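Local coordinates for transcriptional regulator, ROK family (Vibrio cholerae O1 biovar eltor, PDB 1Z05), which probably binds DNA as a zinc-containing transcriptional regulator of carbohydrate metabolism, at residues Y45-Q50 with S60-L65; A80-E85 with L421-V426; L111-G116 with F153-F158; G129-D134 with Q404-G409. All blocks are in the same frame, centred on the assembly; numbering follows the deposited sequence.

Contact 1: Y45-Q50 with S60-L65; sequences YKLIDQ and SKESEL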
# COMPACT_ATOMS: atom_id res chain seq x y z
N TYR A 45 -0.84 -24.79 -4.84
CA TYR A 45 -2.29 -24.96 -4.76
C TYR A 45 -3.05 -23.99 -5.68
O TYR A 45 -4.04 -24.37 -6.33
CB TYR A 45 -2.75 -24.80 -3.32
CG TYR A 45 -4.23 -24.98 -3.14
CD1 TYR A 45 -4.77 -26.25 -2.93
CD2 TYR A 45 -5.09 -23.88 -3.19
CE1 TYR A 45 -6.15 -26.42 -2.76
CE2 TYR A 45 -6.47 -24.05 -3.03
CZ TYR A 45 -6.99 -25.32 -2.82
OH TYR A 45 -8.35 -25.49 -2.64
N LYS A 46 -2.59 -22.73 -5.72
CA LYS A 46 -3.18 -21.72 -6.62
C LYS A 46 -3.03 -22.11 -8.09
O LYS A 46 -3.97 -21.95 -8.88
CB LYS A 46 -2.59 -20.33 -6.36
CG LYS A 46 -3.25 -19.22 -7.17
CD LYS A 46 -2.56 -17.88 -6.95
CE LYS A 46 -3.20 -16.78 -7.78
NZ LYS A 46 -2.60 -15.47 -7.41
N LEU A 47 -1.86 -22.62 -8.47
CA LEU A 47 -1.65 -23.13 -9.83
C LEU A 47 -2.63 -24.26 -10.18
O LEU A 47 -3.25 -24.25 -11.24
CB LEU A 47 -0.20 -23.58 -10.03
CG LEU A 47 0.82 -22.48 -10.30
CD1 LEU A 47 2.24 -23.05 -10.28
CD2 LEU A 47 0.55 -21.75 -11.62
N ILE A 48 -2.76 -25.23 -9.27
CA ILE A 48 -3.68 -26.35 -9.45
C ILE A 48 -5.14 -25.88 -9.54
O ILE A 48 -5.91 -26.35 -10.39
CB ILE A 48 -3.51 -27.39 -8.31
CG1 ILE A 48 -2.11 -27.98 -8.35
CG2 ILE A 48 -4.53 -28.51 -8.45
CD1 ILE A 48 -1.72 -28.74 -7.10
N ASP A 49 -5.52 -24.95 -8.67
CA ASP A 49 -6.88 -24.42 -8.63
C ASP A 49 -7.23 -23.72 -9.95
O ASP A 49 -8.32 -23.92 -10.50
CB ASP A 49 -7.04 -23.46 -7.44
CG ASP A 49 -8.50 -23.16 -7.12
OD1 ASP A 49 -9.37 -24.02 -7.36
OD2 ASP A 49 -8.77 -22.05 -6.62
N GLN A 50 -6.30 -22.92 -10.46
CA GLN A 50 -6.55 -22.11 -11.64
C GLN A 50 -6.23 -22.81 -12.97
O GLN A 50 -6.77 -22.44 -14.00
CB GLN A 50 -5.79 -20.79 -11.53
CG GLN A 50 -6.37 -19.86 -10.47
CD GLN A 50 -5.59 -18.56 -10.29
OE1 GLN A 50 -4.43 -18.46 -10.70
NE2 GLN A 50 -6.23 -17.58 -9.66
N SER A 60 6.17 -27.78 -11.81
CA SER A 60 7.58 -27.48 -11.59
C SER A 60 8.05 -26.31 -12.48
O SER A 60 8.75 -25.41 -12.00
CB SER A 60 8.43 -28.73 -11.81
OG SER A 60 9.79 -28.45 -11.61
N LYS A 61 7.66 -26.32 -13.75
CA LYS A 61 8.04 -25.26 -14.69
C LYS A 61 7.39 -23.91 -14.33
O LYS A 61 8.06 -22.88 -14.32
CB LYS A 61 7.71 -25.65 -16.13
CG LYS A 61 8.35 -26.94 -16.59
CD LYS A 61 8.32 -27.09 -18.11
CE LYS A 61 8.71 -28.50 -18.55
NZ LYS A 61 10.12 -28.84 -18.21
N GLU A 62 6.09 -23.93 -14.05
CA GLU A 62 5.34 -22.72 -13.72
C GLU A 62 5.76 -22.08 -12.39
O GLU A 62 5.93 -20.86 -12.32
CB GLU A 62 3.83 -22.98 -13.73
CG GLU A 62 3.20 -23.03 -15.13
CD GLU A 62 3.00 -21.65 -15.74
OE1 GLU A 62 2.14 -20.88 -15.25
OE2 GLU A 62 3.69 -21.34 -16.73
N SER A 63 5.93 -22.89 -11.35
CA SER A 63 6.27 -22.40 -10.01
C SER A 63 7.76 -22.08 -9.84
O SER A 63 8.14 -21.39 -8.90
CB SER A 63 5.88 -23.42 -8.95
OG SER A 63 6.70 -24.58 -9.05
N GLU A 64 8.58 -22.62 -10.75
CA GLU A 64 10.04 -22.57 -10.68
C GLU A 64 10.59 -23.35 -9.47
O GLU A 64 11.65 -23.00 -8.94
CB GLU A 64 10.57 -21.13 -10.68
CG GLU A 64 10.02 -20.25 -11.78
CD GLU A 64 10.21 -18.77 -11.49
OE1 GLU A 64 9.53 -18.25 -10.56
OE2 GLU A 64 11.01 -18.13 -12.19
N LEU A 65 9.87 -24.38 -9.05
CA LEU A 65 10.31 -25.24 -7.95
C LEU A 65 10.79 -26.58 -8.49
O LEU A 65 10.23 -27.11 -9.45
CB LEU A 65 9.18 -25.45 -6.93
CG LEU A 65 8.67 -24.24 -6.14
CD1 LEU A 65 7.31 -24.55 -5.56
CD2 LEU A 65 9.64 -23.82 -5.03
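Leu47 brings together the first two helices of the N-terminal winged helix-turn-helix, a domain that probably reads DNA as in other ROK repressors: it reaches from helix 35-51 onto the last turn of helix 56-63. The contact is small and purely van der Waals. With CG beside the backbone N (chi1 -79°), Leu47 turns both methyls to Glu62: CD1 lies 3.8 Å from Glu62 CB, and CD2 is 4.1 Å from the same carbon. Glu62 slants across the leucine, its chain bent at chi2 (-78°), which brings its OE1 near Leu47 CD2, the carboxylate otherwise lying to the exposed side. CD1 also touches Ser63, 3.9 Å from its CB, while Ser63 rests on Ile70 of helix 67-79, so the small patch runs on into the third helix of the domain. Here helix 56-63 ends, Glu64 taking a positive phi. Ser63 OG is hydrogen-bonded back to Leu59 O and also accepts from the backbone ahead in an ST turn, Leu65 N to Ser63 OG 3.2 Å. Ser60 straps down the same turn, its OG giving a 2.6 Å hydrogen bond to Leu65 O, nearly along the C=O axis at 163°.

Contact 2: A80-E85 with L421-V426; sequences AHLIHE and LLLMKV
Leu82 puts one methyl against two residues one helical turn apart, Leu423 and Val426, and that is where the contact is tight. Its CD1 is 3.8 Å from Val426 CG1 and 3.9 Å from Leu423 CD2. The leucine slants past both partners. Val426 meets it broadly: CG1 is also 4.1 Å from Leu82 CG and from Leu82 CD2, and CB is 4.0 Å from Leu82 CD1. Val426 CG1 stands anti to the backbone N (chi1 177°), which swings it toward Leu82, whereas Leu423 leaves its helix obliquely and only the CD2 end comes near. Leu82 follows directly on a Schellman motif at His81, where positive phi ends helix 67-79, and it leads into strand 83-86 of the winged helix-turn-helix domain. The hydrophobic patch thus joins the start of the wing to the C-terminal helix 421-428, and Leu423 carries it onward to Leu77 and Tyr45 of two helices of the DNA-binding domain and to Leu417. Toward solvent the contact thins out. Ala80 points its CB at the helix but stays 4.7 Å away, and the exposed His81 ring lies well off. His81 is held instead through its carbonyl, which accepts a hydrogen bond from Trp108 NE1. On the helix, the CB of Met424 points away, and its side chain, bending back without reaching Leu82, packs on Ala41.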
# COMPACT_ATOMS: atom_id res chain seq x y z
N ALA A 80 -3.92 -34.88 2.58
CA ALA A 80 -4.90 -34.06 3.27
C ALA A 80 -6.23 -34.00 2.50
O ALA A 80 -7.19 -33.41 2.97
CB ALA A 80 -4.36 -32.65 3.46
N HIS A 81 -6.25 -34.60 1.30
CA HIS A 81 -7.43 -34.60 0.41
C HIS A 81 -7.85 -33.21 -0.06
O HIS A 81 -9.03 -32.94 -0.28
CB HIS A 81 -8.60 -35.35 1.05
CG HIS A 81 -8.25 -36.72 1.53
ND1 HIS A 81 -8.20 -37.06 2.87
CD2 HIS A 81 -7.88 -37.84 0.85
CE1 HIS A 81 -7.84 -38.32 2.99
NE2 HIS A 81 -7.64 -38.82 1.78
N LEU A 82 -6.87 -32.32 -0.22
CA LEU A 82 -7.12 -30.98 -0.74
C LEU A 82 -7.01 -30.95 -2.26
O LEU A 82 -7.62 -30.10 -2.92
CB LEU A 82 -6.16 -29.97 -0.10
CG LEU A 82 -6.56 -29.63 1.33
CD1 LEU A 82 -5.40 -29.03 2.12
CD2 LEU A 82 -7.78 -28.69 1.32
N ILE A 83 -6.21 -31.86 -2.79
CA ILE A 83 -6.06 -32.03 -4.24
C ILE A 83 -6.18 -33.50 -4.57
O ILE A 83 -6.07 -34.35 -3.68
CB ILE A 83 -4.74 -31.43 -4.81
CG1 ILE A 83 -3.49 -32.20 -4.32
CG2 ILE A 83 -4.67 -29.91 -4.52
CD1 ILE A 83 -2.16 -31.66 -4.85
N HIS A 84 -6.40 -33.79 -5.84
CA HIS A 84 -6.49 -35.18 -6.28
C HIS A 84 -6.03 -35.33 -7.72
O HIS A 84 -6.01 -34.36 -8.48
CB HIS A 84 -7.91 -35.72 -6.10
CG HIS A 84 -8.91 -35.17 -7.07
ND1 HIS A 84 -9.34 -35.87 -8.17
CD2 HIS A 84 -9.56 -33.98 -7.10
CE1 HIS A 84 -10.21 -35.15 -8.84
NE2 HIS A 84 -10.37 -34.00 -8.21
N GLU A 85 -5.66 -36.55 -8.06
CA GLU A 85 -5.26 -36.93 -9.42
C GLU A 85 -5.75 -38.36 -9.68
O GLU A 85 -6.13 -39.07 -8.75
CB GLU A 85 -3.74 -36.89 -9.55
CG GLU A 85 -3.01 -37.81 -8.57
CD GLU A 85 -1.50 -37.85 -8.76
OE1 GLU A 85 -1.01 -37.48 -9.85
OE2 GLU A 85 -0.80 -38.26 -7.80
N LEU A 421 -1.61 -20.41 4.25
CA LEU A 421 -1.93 -20.42 5.68
C LEU A 421 -2.99 -21.48 6.03
O LEU A 421 -2.80 -22.29 6.94
CB LEU A 421 -2.38 -19.03 6.15
CG LEU A 421 -2.46 -18.75 7.66
CD1 LEU A 421 -2.15 -17.28 7.96
CD2 LEU A 421 -3.80 -19.14 8.27
N LEU A 422 -4.10 -21.46 5.31
CA LEU A 422 -5.22 -22.35 5.61
C LEU A 422 -4.90 -23.78 5.21
O LEU A 422 -5.28 -24.71 5.91
CB LEU A 422 -6.51 -21.86 4.95
CG LEU A 422 -7.79 -22.61 5.33
CD1 LEU A 422 -7.94 -22.73 6.86
CD2 LEU A 422 -9.00 -21.92 4.72
N LEU A 423 -4.19 -23.96 4.09
CA LEU A 423 -3.72 -25.28 3.68
C LEU A 423 -2.96 -25.98 4.80
O LEU A 423 -3.21 -27.15 5.09
CB LEU A 423 -2.81 -25.20 2.45
CG LEU A 423 -3.37 -24.68 1.13
CD1 LEU A 423 -2.27 -24.71 0.10
CD2 LEU A 423 -4.57 -25.50 0.67
N MET A 424 -2.04 -25.25 5.44
CA MET A 424 -1.21 -25.85 6.46
C MET A 424 -2.03 -26.20 7.69
O MET A 424 -1.80 -27.23 8.32
CB MET A 424 -0.02 -24.95 6.80
CG MET A 424 1.00 -24.78 5.66
SD MET A 424 1.84 -26.30 5.11
CE MET A 424 0.75 -26.91 3.83
N LYS A 425 -3.01 -25.36 8.01
CA LYS A 425 -3.95 -25.66 9.10
C LYS A 425 -4.75 -26.93 8.83
O LYS A 425 -4.93 -27.74 9.73
CB LYS A 425 -4.87 -24.47 9.39
CG LYS A 425 -4.14 -23.25 9.96
CD LYS A 425 -3.88 -23.37 11.47
CE LYS A 425 -4.98 -22.69 12.28
NZ LYS A 425 -4.78 -22.73 13.76
N VAL A 426 -5.20 -27.10 7.58
CA VAL A 426 -5.93 -28.30 7.17
C VAL A 426 -5.04 -29.55 7.15
O VAL A 426 -5.46 -30.63 7.57
CB VAL A 426 -6.65 -28.11 5.80
CG1 VAL A 426 -7.36 -29.39 5.37
CG2 VAL A 426 -7.66 -26.96 5.88

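Contact 3: L111-G116 with F153-F158; sequences LSMRLG and FEIEEF. With SO4 (sulfate ion), chain C.
Leu111 and Phe158 run past each other in opposite directions, while a step along the strand Met113 and Ile155 meet at about a right angle. In the first pair the leucine's CD2 does the touching, 3.6 Å from Phe158 CE2 and 4.1 Å from Phe158 CD2, so the methyl meets the ring obliquely. Phe158 reaches the strand because CG is anti to its backbone N (chi1 -169°), throwing the ring off the helix toward Leu111. In the second pair the thioether end of Met113, bent at chi3 (78°), lies across the longer, CG1-CD1 branch of the isoleucine: CE is 3.7 Å from Ile155 CG1, and SD is 3.9 Å from Ile155 CD1. Both pairs are buried, and no hydrogen bond crosses between strand and helix. Helix 144-161 is the link of a beta-alpha-beta crossover from strand 131-138 to strand 168-176 in the actin-like (ASKHA) fold of ROK proteins, and on its way it passes strand 108-116 of the same sheet. The strand alternates: Leu111 and Met113 face the helix, Ser112 and Arg114 the other side. There the extended Arg114 gives a nearly straight hydrogen bond from NH2 to sulfate O4, 2.8 Å and 165°, with the oxygen in the guanidinium plane at its edge. Asp217 holds Arg114 NH1 and Tyr119 OH takes NE. The sulfate, probably from the crystallisation liquor, also bonds Tyr119 OH and Arg117 N on the hairpin where sugar-kinase relatives bind nucleotide phosphate.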
# COMPACT_ATOMS: atom_id res chain seq x y z
N LEU A 111 -17.47 -21.37 7.04
CA LEU A 111 -18.48 -20.41 7.44
C LEU A 111 -18.01 -19.01 7.11
O LEU A 111 -16.83 -18.68 7.30
CB LEU A 111 -18.75 -20.48 8.95
CG LEU A 111 -19.48 -21.65 9.58
CD1 LEU A 111 -19.83 -21.26 11.02
CD2 LEU A 111 -20.74 -22.00 8.81
N SER A 112 -18.93 -18.20 6.60
CA SER A 112 -18.65 -16.79 6.38
C SER A 112 -19.76 -16.04 7.08
O SER A 112 -20.94 -16.36 6.91
CB SER A 112 -18.61 -16.45 4.89
OG SER A 112 -18.22 -15.10 4.68
N MET A 113 -19.38 -15.07 7.91
CA MET A 113 -20.32 -14.30 8.71
C MET A 113 -20.19 -12.81 8.44
O MET A 113 -19.12 -12.31 8.10
CB MET A 113 -20.07 -14.57 10.19
CG MET A 113 -20.26 -16.02 10.59
SD MET A 113 -19.71 -16.36 12.28
CE MET A 113 -21.07 -15.71 13.22
N ARG A 114 -21.31 -12.10 8.57
CA ARG A 114 -21.27 -10.65 8.63
C ARG A 114 -21.92 -10.18 9.92
O ARG A 114 -23.06 -10.56 10.22
CB ARG A 114 -21.96 -10.00 7.43
CG ARG A 114 -22.06 -8.47 7.57
CD ARG A 114 -22.78 -7.79 6.40
NE ARG A 114 -23.05 -6.39 6.73
CZ ARG A 114 -22.17 -5.41 6.60
NH1 ARG A 114 -20.95 -5.66 6.13
NH2 ARG A 114 -22.50 -4.17 6.97
N LEU A 115 -21.19 -9.36 10.68
CA LEU A 115 -21.78 -8.62 11.78
C LEU A 115 -22.19 -7.25 11.24
O LEU A 115 -21.35 -6.37 11.05
CB LEU A 115 -20.80 -8.48 12.96
CG LEU A 115 -21.35 -7.84 14.25
CD1 LEU A 115 -22.59 -8.58 14.76
CD2 LEU A 115 -20.29 -7.79 15.35
N GLY A 116 -23.48 -7.10 10.95
CA GLY A 116 -24.02 -5.86 10.42
C GLY A 116 -24.69 -5.05 11.51
O GLY A 116 -24.66 -5.44 12.68
N PHE A 153 -23.20 -18.07 20.88
CA PHE A 153 -24.44 -18.86 21.01
C PHE A 153 -25.03 -19.16 19.63
O PHE A 153 -25.52 -20.27 19.40
CB PHE A 153 -25.45 -18.11 21.87
CG PHE A 153 -25.32 -18.35 23.36
CD1 PHE A 153 -24.09 -18.66 23.94
CD2 PHE A 153 -26.43 -18.23 24.19
CE1 PHE A 153 -23.97 -18.86 25.32
CE2 PHE A 153 -26.33 -18.43 25.57
CZ PHE A 153 -25.10 -18.75 26.14
N GLU A 154 -24.97 -18.18 18.73
CA GLU A 154 -25.53 -18.35 17.38
C GLU A 154 -24.70 -19.28 16.49
O GLU A 154 -25.26 -19.98 15.64
CB GLU A 154 -25.74 -17.00 16.70
CG GLU A 154 -26.85 -16.16 17.33
CD GLU A 154 -28.25 -16.79 17.24
OE1 GLU A 154 -28.44 -17.78 16.49
OE2 GLU A 154 -29.17 -16.28 17.91
N ILE A 155 -23.38 -19.27 16.67
CA ILE A 155 -22.52 -20.23 15.97
C ILE A 155 -22.82 -21.66 16.43
O ILE A 155 -23.04 -22.55 15.60
CB ILE A 155 -21.00 -19.90 16.15
CG1 ILE A 155 -20.64 -18.60 15.42
CG2 ILE A 155 -20.12 -21.04 15.62
CD1 ILE A 155 -19.23 -18.06 15.79
N GLU A 156 -22.86 -21.86 17.74
CA GLU A 156 -23.24 -23.14 18.35
C GLU A 156 -24.58 -23.68 17.80
O GLU A 156 -24.66 -24.83 17.37
CB GLU A 156 -23.30 -23.01 19.87
CG GLU A 156 -23.89 -24.20 20.63
CD GLU A 156 -24.25 -23.85 22.07
OE1 GLU A 156 -25.26 -24.39 22.59
OE2 GLU A 156 -23.54 -23.03 22.68
N GLU A 157 -25.60 -22.83 17.82
CA GLU A 157 -26.94 -23.16 17.31
C GLU A 157 -26.88 -23.56 15.83
O GLU A 157 -27.52 -24.54 15.44
CB GLU A 157 -27.88 -21.96 17.51
CG GLU A 157 -29.31 -22.15 16.98
CD GLU A 157 -30.22 -22.91 17.93
OE1 GLU A 157 -29.89 -24.06 18.29
OE2 GLU A 157 -31.28 -22.37 18.30
N PHE A 158 -26.12 -22.82 15.04
CA PHE A 158 -25.95 -23.09 13.60
C PHE A 158 -25.38 -24.48 13.33
O PHE A 158 -25.90 -25.22 12.48
CB PHE A 158 -25.07 -22.01 12.94
CG PHE A 158 -25.06 -22.07 11.42
CD1 PHE A 158 -25.92 -21.28 10.67
CD2 PHE A 158 -24.18 -22.92 10.75
CE1 PHE A 158 -25.92 -21.33 9.27
CE2 PHE A 158 -24.18 -22.99 9.35
CZ PHE A 158 -25.04 -22.18 8.61
S SO4 C . -25.79 -2.67 7.38
O1 SO4 C . -26.14 -3.58 6.30
O2 SO4 C . -25.14 -1.48 6.87
O3 SO4 C . -27.03 -2.33 8.06
O4 SO4 C . -24.86 -3.33 8.30

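Contact 4: G129-D134 with Q404-G409; sequences GEVLID and QATMPG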
# COMPACT_ATOMS: atom_id res chain seq x y z
N GLY A 129 -16.26 -21.27 -2.87
CA GLY A 129 -16.84 -19.95 -2.60
C GLY A 129 -18.36 -19.84 -2.65
O GLY A 129 -18.92 -18.86 -2.15
N GLU A 130 -19.03 -20.82 -3.24
CA GLU A 130 -20.49 -20.77 -3.42
C GLU A 130 -21.27 -20.96 -2.11
O GLU A 130 -20.91 -21.78 -1.27
CB GLU A 130 -20.93 -21.82 -4.45
CG GLU A 130 -22.32 -21.54 -5.05
CD GLU A 130 -22.40 -21.81 -6.54
OE1 GLU A 130 -21.36 -22.16 -7.16
OE2 GLU A 130 -23.51 -21.67 -7.11
N VAL A 131 -22.35 -20.19 -1.95
CA VAL A 131 -23.20 -20.27 -0.75
C VAL A 131 -24.09 -21.51 -0.80
O VAL A 131 -24.73 -21.78 -1.81
CB VAL A 131 -24.06 -18.99 -0.57
CG1 VAL A 131 -24.91 -19.05 0.71
CG2 VAL A 131 -23.16 -17.77 -0.54
N LEU A 132 -24.12 -22.27 0.30
CA LEU A 132 -25.01 -23.43 0.46
C LEU A 132 -26.22 -23.09 1.33
O LEU A 132 -27.35 -23.43 0.98
CB LEU A 132 -24.25 -24.63 1.05
CG LEU A 132 -23.00 -25.13 0.31
CD1 LEU A 132 -22.27 -26.18 1.12
CD2 LEU A 132 -23.38 -25.67 -1.06
N ILE A 133 -25.98 -22.44 2.46
CA ILE A 133 -27.03 -22.05 3.41
C ILE A 133 -26.71 -20.66 3.91
O ILE A 133 -25.55 -20.36 4.16
CB ILE A 133 -27.05 -22.95 4.67
CG1 ILE A 133 -27.16 -24.43 4.31
CG2 ILE A 133 -28.19 -22.53 5.63
CD1 ILE A 133 -26.79 -25.35 5.45
N ASP A 134 -27.71 -19.81 4.08
CA ASP A 134 -27.48 -18.55 4.78
C ASP A 134 -28.68 -18.11 5.61
O ASP A 134 -29.83 -18.29 5.21
CB ASP A 134 -27.02 -17.44 3.83
CG ASP A 134 -28.08 -17.02 2.85
OD1 ASP A 134 -28.89 -17.88 2.42
OD2 ASP A 134 -28.10 -15.82 2.50
N GLN A 404 -24.72 -9.67 -1.45
CA GLN A 404 -24.05 -10.90 -1.07
C GLN A 404 -23.10 -10.55 0.06
O GLN A 404 -21.90 -10.30 -0.15
CB GLN A 404 -23.32 -11.55 -2.25
CG GLN A 404 -24.21 -11.88 -3.45
CD GLN A 404 -24.35 -10.71 -4.41
OE1 GLN A 404 -24.07 -9.57 -4.04
NE2 GLN A 404 -24.78 -10.98 -5.63
N ALA A 405 -23.66 -10.51 1.27
CA ALA A 405 -22.97 -9.98 2.43
C ALA A 405 -21.80 -10.84 2.90
O ALA A 405 -20.90 -10.35 3.59
CB ALA A 405 -23.96 -9.76 3.56
N THR A 406 -21.80 -12.12 2.54
CA THR A 406 -20.75 -13.03 3.02
C THR A 406 -19.67 -13.40 1.98
O THR A 406 -18.72 -14.11 2.31
CB THR A 406 -21.32 -14.31 3.69
OG1 THR A 406 -22.05 -15.09 2.73
CG2 THR A 406 -22.22 -13.96 4.88
N MET A 407 -19.81 -12.90 0.75
CA MET A 407 -18.76 -13.07 -0.26
C MET A 407 -17.43 -12.43 0.11
O MET A 407 -16.39 -12.98 -0.25
CB MET A 407 -19.20 -12.59 -1.66
CG MET A 407 -20.08 -13.58 -2.42
SD MET A 407 -19.59 -15.33 -2.32
CE MET A 407 -18.09 -15.37 -3.29
N PRO A 408 -17.44 -11.26 0.79
CA PRO A 408 -16.19 -10.75 1.34
C PRO A 408 -15.46 -11.75 2.24
O PRO A 408 -14.25 -11.89 2.13
CB PRO A 408 -16.63 -9.52 2.15
CG PRO A 408 -17.85 -9.04 1.45
CD PRO A 408 -18.56 -10.31 1.02
N GLY A 409 -16.18 -12.47 3.10
CA GLY A 409 -15.55 -13.49 3.94
C GLY A 409 -15.01 -14.64 3.11
O GLY A 409 -13.95 -15.20 3.42
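Met407 leans its thioether end over the backbone of Gly129, and these two residues carry most of the contact. The methionine starts off alongside the other segment, but bends at chi2 and chi3 (-42° and -70°) curl the chain round until SD is 3.6 Å from Gly129 O and CE 3.8 Å from that same oxygen. Neither atom can donate a conventional hydrogen bond, so the carbonyl oxygen is buried by the contact without a polar partner. Gly129 itself sits at a phi of 120°, a backbone state in which a CB would press on the carbonyl oxygen of the preceding residue. The Met407 side chain also packs on Phe401 and on Phe228 of helix 217-228, so it touches several elements and not just this pair. Val131 comes next in buried surface. It points toward the other segment, yet its CG2 stops 4.4 Å from Thr406 OG1, a loose approach at an exposed edge, and both residues lean on His125 of strand 119-126. Thr406 lies in a type I turn from Gln404 to Met407 that feeds straight into helix 407-418; its carbonyl is taken by Ser112 OG. On the strand side Leu132 and Ile133 both face Leu124, a classic beta bulge just past the hairpin bend. A bulged edge hairpin of the five-stranded sheet, met by the start of a helix returning from the second lobe, fits the two-lobed actin-like (ASKHA) fold of ROK proteins.

In the fold
From the N terminus, contact 1 closes a short local loop inside the winged helix-turn-helix domain before any other contact opens. Contact 2 opens next, at 80-85, and closes only at 421-426, bringing the end of the chain back to that domain; contacts 3 and 4 both nest inside this long loop. Contacts 1 and 2 touch directly, Ile48 CD1 lying 3.7 Å from Ile83 CD1. Contacts 3 and 4 cross, their segments alternating along the chain: strand 108-116, the bulged edge of the same sheet, helix 144-161, then the start of helix 407-418. That helix is followed at once by helix 421-428, which leads the chain from contact 4 into contact 2.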